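Local coordinates for protein M32 carboxypeptidase (Pyrococcus furiosus, PDB 1KA2) that removes amino acids one after another from the C-terminus of peptides with broad specificity, as a homodimeric, cobalt-dependent metallocarboxypeptidase of the M32 family, at residues A[267-272]-A[301-306]; A[231-236]-A[251-256]; A[126-131]-A[405-410]; A[275-280]-A[296-301]. All blocks are in the same frame, centred on the assembly; numbering follows the deposited sequence.

Interaction 1 of 4, residues A[267-272]-A[301-306]. With MG (magnesium ion), chain B.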
# COMPACT_ATOMS: atom_id res chain seq x y z
N THR A 267 15.51 -14.66 -4.75
CA THR A 267 14.57 -14.07 -5.70
C THR A 267 13.85 -15.19 -6.47
O THR A 267 12.62 -15.15 -6.67
CB THR A 267 15.31 -13.14 -6.71
OG1 THR A 267 16.04 -12.13 -5.99
CG2 THR A 267 14.32 -12.46 -7.64
N VAL A 268 14.62 -16.19 -6.87
CA VAL A 268 14.10 -17.35 -7.60
C VAL A 268 13.10 -18.07 -6.70
O VAL A 268 12.00 -18.43 -7.13
CB VAL A 268 15.24 -18.30 -8.00
CG1 VAL A 268 14.70 -19.47 -8.82
CG2 VAL A 268 16.29 -17.54 -8.78
N HIS A 269 13.50 -18.28 -5.44
CA HIS A 269 12.63 -18.94 -4.45
C HIS A 269 11.29 -18.21 -4.44
O HIS A 269 10.25 -18.82 -4.68
CB HIS A 269 13.27 -18.86 -3.06
CG HIS A 269 12.45 -19.51 -1.98
ND1 HIS A 269 12.52 -20.85 -1.69
CD2 HIS A 269 11.56 -18.99 -1.09
CE1 HIS A 269 11.72 -21.14 -0.68
NE2 HIS A 269 11.13 -20.02 -0.30
N GLU A 270 11.31 -16.91 -4.17
CA GLU A 270 10.07 -16.15 -4.14
C GLU A 270 9.34 -16.19 -5.49
O GLU A 270 8.12 -16.21 -5.53
CB GLU A 270 10.33 -14.70 -3.72
CG GLU A 270 10.88 -14.53 -2.28
CD GLU A 270 10.18 -15.39 -1.23
OE1 GLU A 270 8.93 -15.43 -1.19
OE2 GLU A 270 10.89 -16.03 -0.43
N PHE A 271 10.08 -16.20 -6.59
CA PHE A 271 9.42 -16.27 -7.90
C PHE A 271 8.54 -17.51 -7.94
O PHE A 271 7.42 -17.49 -8.49
CB PHE A 271 10.46 -16.35 -9.03
CG PHE A 271 9.87 -16.76 -10.35
CD1 PHE A 271 9.18 -15.85 -11.15
CD2 PHE A 271 9.95 -18.09 -10.77
CE1 PHE A 271 8.57 -16.25 -12.34
CE2 PHE A 271 9.34 -18.51 -11.96
CZ PHE A 271 8.65 -17.58 -12.74
N GLY A 272 9.04 -18.61 -7.38
CA GLY A 272 8.30 -19.86 -7.37
C GLY A 272 6.96 -19.72 -6.67
O GLY A 272 5.96 -20.32 -7.08
N GLN A 301 6.71 -25.24 -4.65
CA GLN A 301 6.90 -24.41 -5.82
C GLN A 301 8.15 -23.55 -5.68
O GLN A 301 8.97 -23.47 -6.60
CB GLN A 301 5.67 -23.53 -6.05
CG GLN A 301 4.44 -24.35 -6.31
CD GLN A 301 4.64 -25.32 -7.47
OE1 GLN A 301 4.77 -24.91 -8.62
NE2 GLN A 301 4.70 -26.61 -7.16
N SER A 302 8.30 -22.91 -4.52
CA SER A 302 9.46 -22.07 -4.28
C SER A 302 10.74 -22.90 -4.34
O SER A 302 11.74 -22.47 -4.91
CB SER A 302 9.36 -21.38 -2.92
OG SER A 302 9.32 -22.32 -1.85
N ARG A 303 10.72 -24.09 -3.73
CA ARG A 303 11.90 -24.96 -3.73
C ARG A 303 12.13 -25.58 -5.09
O ARG A 303 13.26 -25.89 -5.46
CB ARG A 303 11.76 -26.06 -2.68
CG ARG A 303 11.71 -25.56 -1.24
CD ARG A 303 13.00 -24.81 -0.84
NE ARG A 303 13.08 -24.67 0.61
CZ ARG A 303 14.02 -23.99 1.25
NH1 ARG A 303 14.98 -23.38 0.58
NH2 ARG A 303 14.01 -23.95 2.58
N PHE A 304 11.06 -25.76 -5.86
CA PHE A 304 11.20 -26.31 -7.20
C PHE A 304 12.08 -25.36 -8.00
O PHE A 304 13.09 -25.77 -8.58
CB PHE A 304 9.85 -26.45 -7.90
CG PHE A 304 9.94 -27.14 -9.24
CD1 PHE A 304 9.96 -28.53 -9.33
CD2 PHE A 304 10.05 -26.39 -10.41
CE1 PHE A 304 10.08 -29.17 -10.56
CE2 PHE A 304 10.18 -27.03 -11.66
CZ PHE A 304 10.20 -28.41 -11.73
N TRP A 305 11.71 -24.08 -8.03
CA TRP A 305 12.48 -23.10 -8.79
C TRP A 305 13.85 -22.81 -8.18
O TRP A 305 14.84 -22.66 -8.90
CB TRP A 305 11.69 -21.80 -8.95
CG TRP A 305 10.55 -21.99 -9.88
CD1 TRP A 305 9.34 -22.53 -9.59
CD2 TRP A 305 10.57 -21.79 -11.30
NE1 TRP A 305 8.61 -22.69 -10.73
CE2 TRP A 305 9.34 -22.25 -11.80
CE3 TRP A 305 11.51 -21.28 -12.20
CZ2 TRP A 305 9.02 -22.22 -13.16
CZ3 TRP A 305 11.19 -21.25 -13.56
CH2 TRP A 305 9.96 -21.72 -14.02
N GLU A 306 13.90 -22.73 -6.86
CA GLU A 306 15.17 -22.43 -6.20
C GLU A 306 16.24 -23.53 -6.31
O GLU A 306 17.34 -23.28 -6.79
CB GLU A 306 14.95 -22.13 -4.71
CG GLU A 306 16.24 -21.81 -3.98
CD GLU A 306 16.08 -21.92 -2.48
OE1 GLU A 306 14.98 -22.31 -2.04
OE2 GLU A 306 17.06 -21.64 -1.75
MG MG B . 9.12 -19.63 0.81
O HOH W 1 9.47 -17.49 1.15
O HOH W 2 5.92 -22.38 -9.17
O HOH W 3 7.73 -19.37 2.44
O HOH W 4 10.45 -20.14 2.52

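Interaction 2 of 4, residues A[231-236]-A[251-256]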
# COMPACT_ATOMS: atom_id res chain seq x y z
N ALA A 231 3.09 -7.84 -11.79
CA ALA A 231 3.98 -8.09 -10.67
C ALA A 231 5.04 -7.03 -10.46
O ALA A 231 5.29 -6.18 -11.32
CB ALA A 231 4.65 -9.46 -10.84
N ARG A 232 5.67 -7.11 -9.29
CA ARG A 232 6.72 -6.19 -8.90
C ARG A 232 7.81 -6.92 -8.11
O ARG A 232 7.55 -7.97 -7.51
CB ARG A 232 6.19 -5.08 -7.98
CG ARG A 232 5.10 -4.16 -8.52
CD ARG A 232 4.94 -3.00 -7.53
NE ARG A 232 6.25 -2.45 -7.22
CZ ARG A 232 6.84 -1.46 -7.90
NH1 ARG A 232 6.21 -0.91 -8.93
NH2 ARG A 232 8.06 -1.06 -7.58
N LEU A 233 9.00 -6.34 -8.13
CA LEU A 233 10.13 -6.83 -7.37
C LEU A 233 10.66 -5.61 -6.61
O LEU A 233 10.95 -4.57 -7.21
CB LEU A 233 11.24 -7.38 -8.27
CG LEU A 233 12.57 -7.59 -7.53
CD1 LEU A 233 12.45 -8.77 -6.57
CD2 LEU A 233 13.71 -7.83 -8.53
N ASP A 234 10.76 -5.73 -5.29
CA ASP A 234 11.25 -4.66 -4.44
C ASP A 234 12.17 -5.24 -3.39
O ASP A 234 12.41 -6.45 -3.38
CB ASP A 234 10.07 -3.94 -3.78
CG ASP A 234 9.23 -3.16 -4.79
OD1 ASP A 234 9.74 -2.16 -5.32
OD2 ASP A 234 8.09 -3.56 -5.07
N VAL A 235 12.69 -4.38 -2.52
CA VAL A 235 13.58 -4.80 -1.45
C VAL A 235 12.88 -4.68 -0.09
O VAL A 235 12.02 -3.80 0.10
CB VAL A 235 14.86 -3.91 -1.45
CG1 VAL A 235 15.71 -4.20 -0.23
CG2 VAL A 235 15.67 -4.15 -2.72
N SER A 236 13.21 -5.58 0.83
CA SER A 236 12.67 -5.57 2.19
C SER A 236 13.64 -6.34 3.11
O SER A 236 14.49 -7.06 2.63
CB SER A 236 11.28 -6.21 2.24
OG SER A 236 11.34 -7.61 2.07
N ILE A 251 6.94 -9.71 -5.05
CA ILE A 251 7.99 -10.39 -4.31
C ILE A 251 9.08 -9.38 -3.97
O ILE A 251 9.21 -8.33 -4.61
CB ILE A 251 8.66 -11.55 -5.12
CG1 ILE A 251 9.52 -10.98 -6.25
CG2 ILE A 251 7.60 -12.49 -5.70
CD1 ILE A 251 10.30 -12.03 -7.01
N THR A 252 9.87 -9.70 -2.95
CA THR A 252 10.97 -8.83 -2.57
C THR A 252 12.19 -9.71 -2.34
O THR A 252 12.08 -10.93 -2.23
CB THR A 252 10.69 -8.07 -1.26
OG1 THR A 252 10.65 -8.99 -0.16
CG2 THR A 252 9.36 -7.35 -1.33
N THR A 253 13.36 -9.10 -2.29
CA THR A 253 14.58 -9.83 -2.02
C THR A 253 15.37 -8.84 -1.20
O THR A 253 14.84 -7.80 -0.80
CB THR A 253 15.37 -10.15 -3.30
OG1 THR A 253 16.50 -10.98 -2.96
CG2 THR A 253 15.87 -8.88 -3.97
N ARG A 254 16.62 -9.17 -0.93
CA ARG A 254 17.44 -8.24 -0.20
C ARG A 254 18.83 -8.39 -0.77
O ARG A 254 19.16 -9.42 -1.35
CB ARG A 254 17.45 -8.54 1.30
CG ARG A 254 18.10 -9.83 1.69
CD ARG A 254 18.23 -9.90 3.19
NE ARG A 254 18.49 -11.27 3.63
CZ ARG A 254 17.83 -11.86 4.62
NH1 ARG A 254 16.88 -11.22 5.27
NH2 ARG A 254 18.14 -13.11 4.96
N TYR A 255 19.62 -7.34 -0.61
CA TYR A 255 20.98 -7.33 -1.10
C TYR A 255 21.93 -7.16 0.07
O TYR A 255 22.18 -6.05 0.51
CB TYR A 255 21.14 -6.20 -2.11
CG TYR A 255 20.24 -6.34 -3.33
CD1 TYR A 255 19.04 -5.63 -3.42
CD2 TYR A 255 20.57 -7.20 -4.37
CE1 TYR A 255 18.19 -5.78 -4.53
CE2 TYR A 255 19.73 -7.36 -5.48
CZ TYR A 255 18.54 -6.65 -5.55
OH TYR A 255 17.72 -6.80 -6.65
N GLU A 256 22.43 -8.28 0.60
CA GLU A 256 23.36 -8.29 1.73
C GLU A 256 24.62 -7.49 1.42
O GLU A 256 25.25 -6.95 2.33
CB GLU A 256 23.79 -9.72 2.09
CG GLU A 256 22.72 -10.60 2.72
CD GLU A 256 21.82 -11.23 1.69
OE1 GLU A 256 22.08 -11.03 0.48
OE2 GLU A 256 20.86 -11.93 2.08
O HOH W 5 7.09 -6.16 -4.18

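Interaction 3 of 4, residues A[126-131]-A[405-410]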
# COMPACT_ATOMS: atom_id res chain seq x y z
N ASP A 126 22.01 -12.98 23.77
CA ASP A 126 22.27 -14.40 24.05
C ASP A 126 21.86 -14.82 25.46
O ASP A 126 22.66 -15.41 26.17
CB ASP A 126 23.76 -14.71 23.86
CG ASP A 126 24.18 -14.68 22.41
OD1 ASP A 126 23.68 -15.51 21.63
OD2 ASP A 126 25.01 -13.81 22.05
N ASP A 127 20.63 -14.54 25.85
CA ASP A 127 20.18 -14.92 27.18
C ASP A 127 18.81 -15.59 27.15
O ASP A 127 17.78 -14.93 26.96
CB ASP A 127 20.13 -13.69 28.09
CG ASP A 127 19.69 -14.04 29.50
OD1 ASP A 127 20.28 -14.96 30.11
OD2 ASP A 127 18.76 -13.38 30.00
N PHE A 128 18.82 -16.91 27.35
CA PHE A 128 17.59 -17.70 27.33
C PHE A 128 16.67 -17.41 28.51
O PHE A 128 15.46 -17.63 28.41
CB PHE A 128 17.93 -19.20 27.31
CG PHE A 128 16.74 -20.08 27.01
CD1 PHE A 128 16.20 -20.13 25.73
CD2 PHE A 128 16.16 -20.85 28.01
CE1 PHE A 128 15.09 -20.93 25.45
CE2 PHE A 128 15.05 -21.66 27.74
CZ PHE A 128 14.51 -21.70 26.45
N SER A 129 17.21 -16.93 29.62
CA SER A 129 16.37 -16.64 30.77
C SER A 129 15.33 -15.57 30.43
O SER A 129 14.21 -15.62 30.93
CB SER A 129 17.22 -16.17 31.97
OG SER A 129 17.67 -14.84 31.80
N LYS A 130 15.68 -14.61 29.57
CA LYS A 130 14.73 -13.55 29.21
C LYS A 130 13.58 -14.04 28.34
O LYS A 130 12.59 -13.33 28.18
CB LYS A 130 15.44 -12.42 28.47
CG LYS A 130 15.52 -11.11 29.25
CD LYS A 130 15.54 -9.92 28.28
CE LYS A 130 16.06 -8.62 28.90
NZ LYS A 130 15.00 -7.73 29.47
N PHE A 131 13.70 -15.24 27.76
CA PHE A 131 12.64 -15.79 26.92
C PHE A 131 11.98 -17.00 27.58
O PHE A 131 10.78 -17.24 27.39
CB PHE A 131 13.19 -16.18 25.54
CG PHE A 131 12.14 -16.69 24.58
CD1 PHE A 131 11.03 -15.90 24.26
CD2 PHE A 131 12.26 -17.95 24.00
CE1 PHE A 131 10.06 -16.37 23.38
CE2 PHE A 131 11.29 -18.42 23.12
CZ PHE A 131 10.19 -17.62 22.81
N GLY A 405 21.59 -21.47 18.56
CA GLY A 405 20.71 -22.60 18.77
C GLY A 405 19.22 -22.34 18.85
O GLY A 405 18.62 -21.76 17.96
N ILE A 406 18.63 -22.79 19.95
CA ILE A 406 17.20 -22.67 20.20
C ILE A 406 16.59 -21.26 20.01
O ILE A 406 15.39 -21.12 19.81
CB ILE A 406 16.89 -23.18 21.63
CG1 ILE A 406 15.39 -23.36 21.84
CG2 ILE A 406 17.50 -22.21 22.64
CD1 ILE A 406 15.04 -24.01 23.20
N LEU A 407 17.42 -20.23 20.05
CA LEU A 407 16.92 -18.88 19.91
C LEU A 407 16.94 -18.28 18.50
O LEU A 407 16.41 -17.19 18.27
CB LEU A 407 17.71 -17.97 20.87
CG LEU A 407 16.93 -17.31 22.00
CD1 LEU A 407 15.92 -18.29 22.64
CD2 LEU A 407 17.93 -16.78 23.03
N GLN A 408 17.54 -18.99 17.55
CA GLN A 408 17.66 -18.46 16.19
C GLN A 408 16.38 -18.08 15.43
O GLN A 408 16.40 -17.11 14.67
CB GLN A 408 18.49 -19.40 15.32
CG GLN A 408 17.87 -20.76 15.04
CD GLN A 408 18.77 -21.63 14.18
OE1 GLN A 408 18.60 -21.71 12.96
NE2 GLN A 408 19.76 -22.25 14.81
N ASP A 409 15.30 -18.84 15.60
CA ASP A 409 14.05 -18.56 14.87
C ASP A 409 12.95 -17.89 15.69
O ASP A 409 12.81 -18.15 16.88
CB ASP A 409 13.51 -19.84 14.26
CG ASP A 409 14.38 -20.38 13.15
OD1 ASP A 409 14.47 -21.62 13.03
OD2 ASP A 409 14.95 -19.56 12.38
N ILE A 410 12.15 -17.06 15.02
CA ILE A 410 11.05 -16.33 15.66
C ILE A 410 9.78 -17.18 15.87
O ILE A 410 8.97 -16.88 16.73
CB ILE A 410 10.59 -15.12 14.79
CG1 ILE A 410 11.78 -14.45 14.11
CG2 ILE A 410 9.86 -14.10 15.65
CD1 ILE A 410 11.41 -13.18 13.32

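Interaction 4 of 4, residues A[275-280]-A[296-301]. With MG (magnesium ion), chain B.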
# COMPACT_ATOMS: atom_id res chain seq x y z
N LEU A 275 4.67 -17.28 -9.16
CA LEU A 275 4.14 -17.91 -10.37
C LEU A 275 2.88 -18.67 -10.01
O LEU A 275 1.87 -18.62 -10.72
CB LEU A 275 5.17 -18.88 -10.97
CG LEU A 275 4.72 -19.63 -12.24
CD1 LEU A 275 4.62 -18.65 -13.39
CD2 LEU A 275 5.71 -20.73 -12.59
N TYR A 276 2.95 -19.36 -8.88
CA TYR A 276 1.83 -20.13 -8.36
C TYR A 276 0.57 -19.26 -8.22
O TYR A 276 -0.51 -19.60 -8.71
CB TYR A 276 2.25 -20.70 -7.01
CG TYR A 276 1.28 -21.66 -6.35
CD1 TYR A 276 0.03 -21.94 -6.91
CD2 TYR A 276 1.65 -22.32 -5.18
CE1 TYR A 276 -0.83 -22.87 -6.30
CE2 TYR A 276 0.81 -23.23 -4.57
CZ TYR A 276 -0.42 -23.52 -5.12
OH TYR A 276 -1.22 -24.44 -4.46
N GLU A 277 0.71 -18.13 -7.55
CA GLU A 277 -0.42 -17.24 -7.35
C GLU A 277 -0.80 -16.56 -8.67
O GLU A 277 -1.96 -16.29 -8.94
CB GLU A 277 -0.08 -16.20 -6.30
CG GLU A 277 0.06 -16.78 -4.91
CD GLU A 277 -1.24 -17.36 -4.38
OE1 GLU A 277 -2.32 -16.86 -4.77
OE2 GLU A 277 -1.19 -18.31 -3.57
N LEU A 278 0.22 -16.32 -9.48
CA LEU A 278 0.06 -15.69 -10.78
C LEU A 278 -0.70 -16.60 -11.73
O LEU A 278 -1.53 -16.14 -12.51
CB LEU A 278 1.45 -15.38 -11.35
CG LEU A 278 1.77 -13.96 -11.80
CD1 LEU A 278 1.13 -12.96 -10.89
CD2 LEU A 278 3.29 -13.75 -11.83
N GLN A 279 -0.43 -17.90 -11.67
CA GLN A 279 -1.08 -18.85 -12.56
C GLN A 279 -2.35 -19.45 -11.97
O GLN A 279 -2.62 -20.64 -12.13
CB GLN A 279 -0.10 -19.95 -12.97
CG GLN A 279 1.13 -19.37 -13.66
CD GLN A 279 1.89 -20.37 -14.51
OE1 GLN A 279 2.19 -20.11 -15.67
NE2 GLN A 279 2.22 -21.52 -13.92
N GLN A 280 -3.12 -18.61 -11.30
CA GLN A 280 -4.36 -19.02 -10.68
C GLN A 280 -5.45 -18.90 -11.75
O GLN A 280 -5.26 -18.23 -12.75
CB GLN A 280 -4.65 -18.13 -9.48
CG GLN A 280 -5.41 -18.80 -8.38
CD GLN A 280 -4.68 -19.98 -7.78
OE1 GLN A 280 -5.28 -20.81 -7.11
NE2 GLN A 280 -3.37 -20.06 -7.99
N GLY A 296 2.74 -26.09 2.60
CA GLY A 296 3.54 -27.15 2.01
C GLY A 296 3.56 -27.18 0.49
O GLY A 296 4.60 -27.34 -0.13
N ILE A 297 2.40 -27.02 -0.13
CA ILE A 297 2.35 -27.00 -1.59
C ILE A 297 3.07 -25.74 -2.07
O ILE A 297 3.76 -25.76 -3.09
CB ILE A 297 0.90 -27.02 -2.13
CG1 ILE A 297 0.16 -28.23 -1.56
CG2 ILE A 297 0.90 -27.06 -3.67
CD1 ILE A 297 0.79 -29.56 -1.93
N HIS A 298 2.93 -24.64 -1.33
CA HIS A 298 3.59 -23.39 -1.74
C HIS A 298 5.10 -23.57 -1.72
O HIS A 298 5.78 -23.16 -2.65
CB HIS A 298 3.18 -22.22 -0.85
CG HIS A 298 2.52 -21.10 -1.61
ND1 HIS A 298 3.20 -20.29 -2.48
CD2 HIS A 298 1.23 -20.68 -1.63
CE1 HIS A 298 2.36 -19.41 -3.02
NE2 HIS A 298 1.16 -19.63 -2.52
N GLU A 299 5.62 -24.20 -0.68
CA GLU A 299 7.06 -24.42 -0.60
C GLU A 299 7.54 -25.46 -1.62
O GLU A 299 8.74 -25.58 -1.87
CB GLU A 299 7.45 -24.82 0.82
CG GLU A 299 7.53 -23.60 1.75
CD GLU A 299 8.77 -22.76 1.50
OE1 GLU A 299 9.87 -23.09 1.97
OE2 GLU A 299 8.69 -21.73 0.82
N SER A 300 6.62 -26.23 -2.20
CA SER A 300 7.06 -27.19 -3.22
C SER A 300 7.37 -26.39 -4.49
O SER A 300 8.18 -26.79 -5.32
CB SER A 300 5.97 -28.24 -3.51
OG SER A 300 4.87 -27.69 -4.20
N GLN A 301 6.71 -25.24 -4.65
CA GLN A 301 6.90 -24.41 -5.82
C GLN A 301 8.15 -23.55 -5.68
O GLN A 301 8.97 -23.47 -6.60
CB GLN A 301 5.67 -23.53 -6.05
CG GLN A 301 4.44 -24.35 -6.31
CD GLN A 301 4.64 -25.32 -7.47
OE1 GLN A 301 4.77 -24.91 -8.62
NE2 GLN A 301 4.70 -26.61 -7.16
MG MG B . 9.12 -19.63 0.81
O HOH W 1 9.47 -17.49 1.15
O HOH W 3 7.73 -19.37 2.44
O HOH W 4 10.45 -20.14 2.52

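Interaction 1 of 4, residues A[267-272]-A[301-306]
The imidazole of His-269 is held on three counts at once. Its NE2 binds the magnesium ion at 2.3 Å, its ND1 donates to Glu-306 OE1 at 2.9 Å, and Ser-302 CB sits over the centre of one ring face, 3.3 Å from the centroid in a CH-pi contact. The ND1 bond is bent (138°): Glu-306 OE1 lies tilted from the ring plane, and the nitrogen approaches from above the carboxylate plane of Glu-306. The same oxygen also takes Arg-303 NH1 in a salt bridge, a second grip that should keep the carboxylate in place behind the metal ligand. Ser-302 OG turns to Glu-299, another ligand of the ion.

Farther along, Gly-272, with no side chain, lets its CA lie 4.0 Å from Ser-302 CA. One residue earlier, the edge of Phe-271 meets the face of Trp-305, a T-shaped pair with planes at 79°. One water donates to Gly-272 O and to Gln-301 OE1 and accepts a weak bond from Trp-305 NE1; His-465 NE2 is also hydrogen-bonded to Gln-301 OE1. Two roughly antiparallel helices, one bearing the HEXXH motif and the other the third protein ligand, form the metal site of an M32 metallopeptidase.

Interaction 2 of 4, residues A[231-236]-A[251-256]
The Tyr-255 ring takes Val-235 CG2 at its edge, near the ring plane, with Tyr-255 CE1 3.5 Å from that methyl. Two other flat groups meet in one plane at the edge of Arg-232: its guanidinium grips Asp-234 side-on, NE to OD2 and NH2 to OD1, each carboxylate oxygen using its syn lone pair. These groups sit on or just beyond a parallel strand pair, 231-235 beside 248-253, in the small mixed sheet that flanks the HEXXH helix.

The backbone bonds alternate. Ile-251 N reaches Arg-232 O in an almost straight bond (176°), Asp-234 N returns to Ile-251 O, Thr-253 N goes to Asp-234 O, and Ser-236 N closes the run on Thr-253 O. Leu-233, Val-235, Ile-251 and Thr-253 share one face of the sheet. There Leu-233 CD1 packs 3.7 Å from Ile-251 CG1, and Ile-251 continues onto Ala-274 of helix 261-278, close to the predicted catalytic Glu-270. Asp-234 and Thr-252 lie on the other face, against helix 8-36, while Arg-232 also reaches Asn-37 of the second subunit. A water donates both to Asp-234 OD2 and to Ile-251 O, tying side chain to neighbouring strand. Just beyond the last bridge, Ser-236 OG receives a 2.7 Å bond from Thr-252 OG1, whose chi1 of 68° sets it between backbone N and carbonyl carbon.

Interaction 3 of 4, residues A[126-131]-A[405-410]
Asp-127 OD2 is gripped twice, by Ser-129 OG at 2.6 Å, which comes in on the syn side, somewhat out of the carboxylate plane, and weakly by Lys-130 N at 3.3 Å. These bonds bridge the short turn that carries Phe-128 and Phe-131 toward Ile-406 and Leu-407. The side chains that meet across the contact are all apolar. Leu-407 CD1 is the shared methyl: it lies at the edge of the Phe-128 ring, 3.6 Å from Phe-128 CD1, and it also reaches Phe-131 CD2 at 3.9 Å. Phe-128 carries its ring anti to the backbone N (chi1 -169°), which swings CE1 to within 3.8 Å of Ile-406 CD1; the two side chains cross at about a right angle.

The contact joins two loops. Residues 126-131 follow helix 102-124, whose end is a Schellman motif with Asp-126 as its C-prime residue, and 405-410 opens with a type I turn closed by Gln-408 N to Gly-405 O, 3.0 Å. That turn falls in the predicted GXXQDXHW motif. Trp-119 of helix 102-124 donates to Leu-407 O and meets Phe-131 edge-to-face, while Pro-384 of helix 383-395 covers both Phe-128 and Ile-406. Past the turn, Asp-409 makes salt bridges to Arg-351 and Arg-366.

Interaction 4 of 4, residues A[275-280]-A[296-301]
Tyr-276 carries CG anti to its own N (chi1 -174°), reaching across toward helix 295-309, and His-298, with an unusual chi1 of -120°, turns one face of its imidazole to Tyr-276 CD2. Glu-277 brings its carboxylate to the edge of the same imidazole. Tyr-276 CD2 lies over the centre of one face of the His-298 ring, 3.6 Å from its plane, but the two rings are inclined at 37° to each other. At the ring's edge, His-298 NE2 donates to Glu-277 OE2 at 2.9 Å. The bond is nearly straight, runs in the imidazole plane and uses the anti lone pair of the oxygen, with carboxylate and ring almost coplanar. Glu-277 OE2 has a second donor in Gly-292 N, so the acceptor is doubly held.

The remaining nitrogen, His-298 ND1, is hydrogen-bonded to His-273 ND1. Through this bond Glu-277 and His-298 form a second shell behind a metal ligand, a bond that would be expected to limit rotation of the His-273 ring. Tyr-276 CD2 also lies 3.6 Å from Gln-301 CG. At the far end of the ring Tyr-276 OH, hydrogen-bonded to Val-293 N, is 3.5 Å from Ile-297 CG2. His-465 stacks on the Tyr-276 ring. Next to His-298 in the chain, Glu-299 points away from 275-280 and binds the magnesium ion through OE2 at 2.1 Å. His-269, His-273 and Glu-299 are the protein ligands of an HEXXH metallopeptidase site, with His-298 and Glu-299 from the predicted HES/GQ motif.

Overall arrangement
From the N terminus, residues 126-131 come first, but their partner 405-410 lies 274 residues later, so interaction 3 closes a long loop that contains the other three contacts. Within it, interaction 2 closes first, pairing strand 231-235 with strand 248-253 across a short excursion. Helix 261-278 follows directly, and its segments 267-272 and 275-280 both return to helix 295-309: interaction 4 closes the shorter loop, inside that of interaction 1. These two share Gln-301 and the magnesium ion. Interaction 2 touches interaction 1 through Ile-251, Thr-252 and Thr-253, setting the sheet against the metal-binding helix. Interaction 3 stands apart, its centre about 29 Å from that of interaction 1.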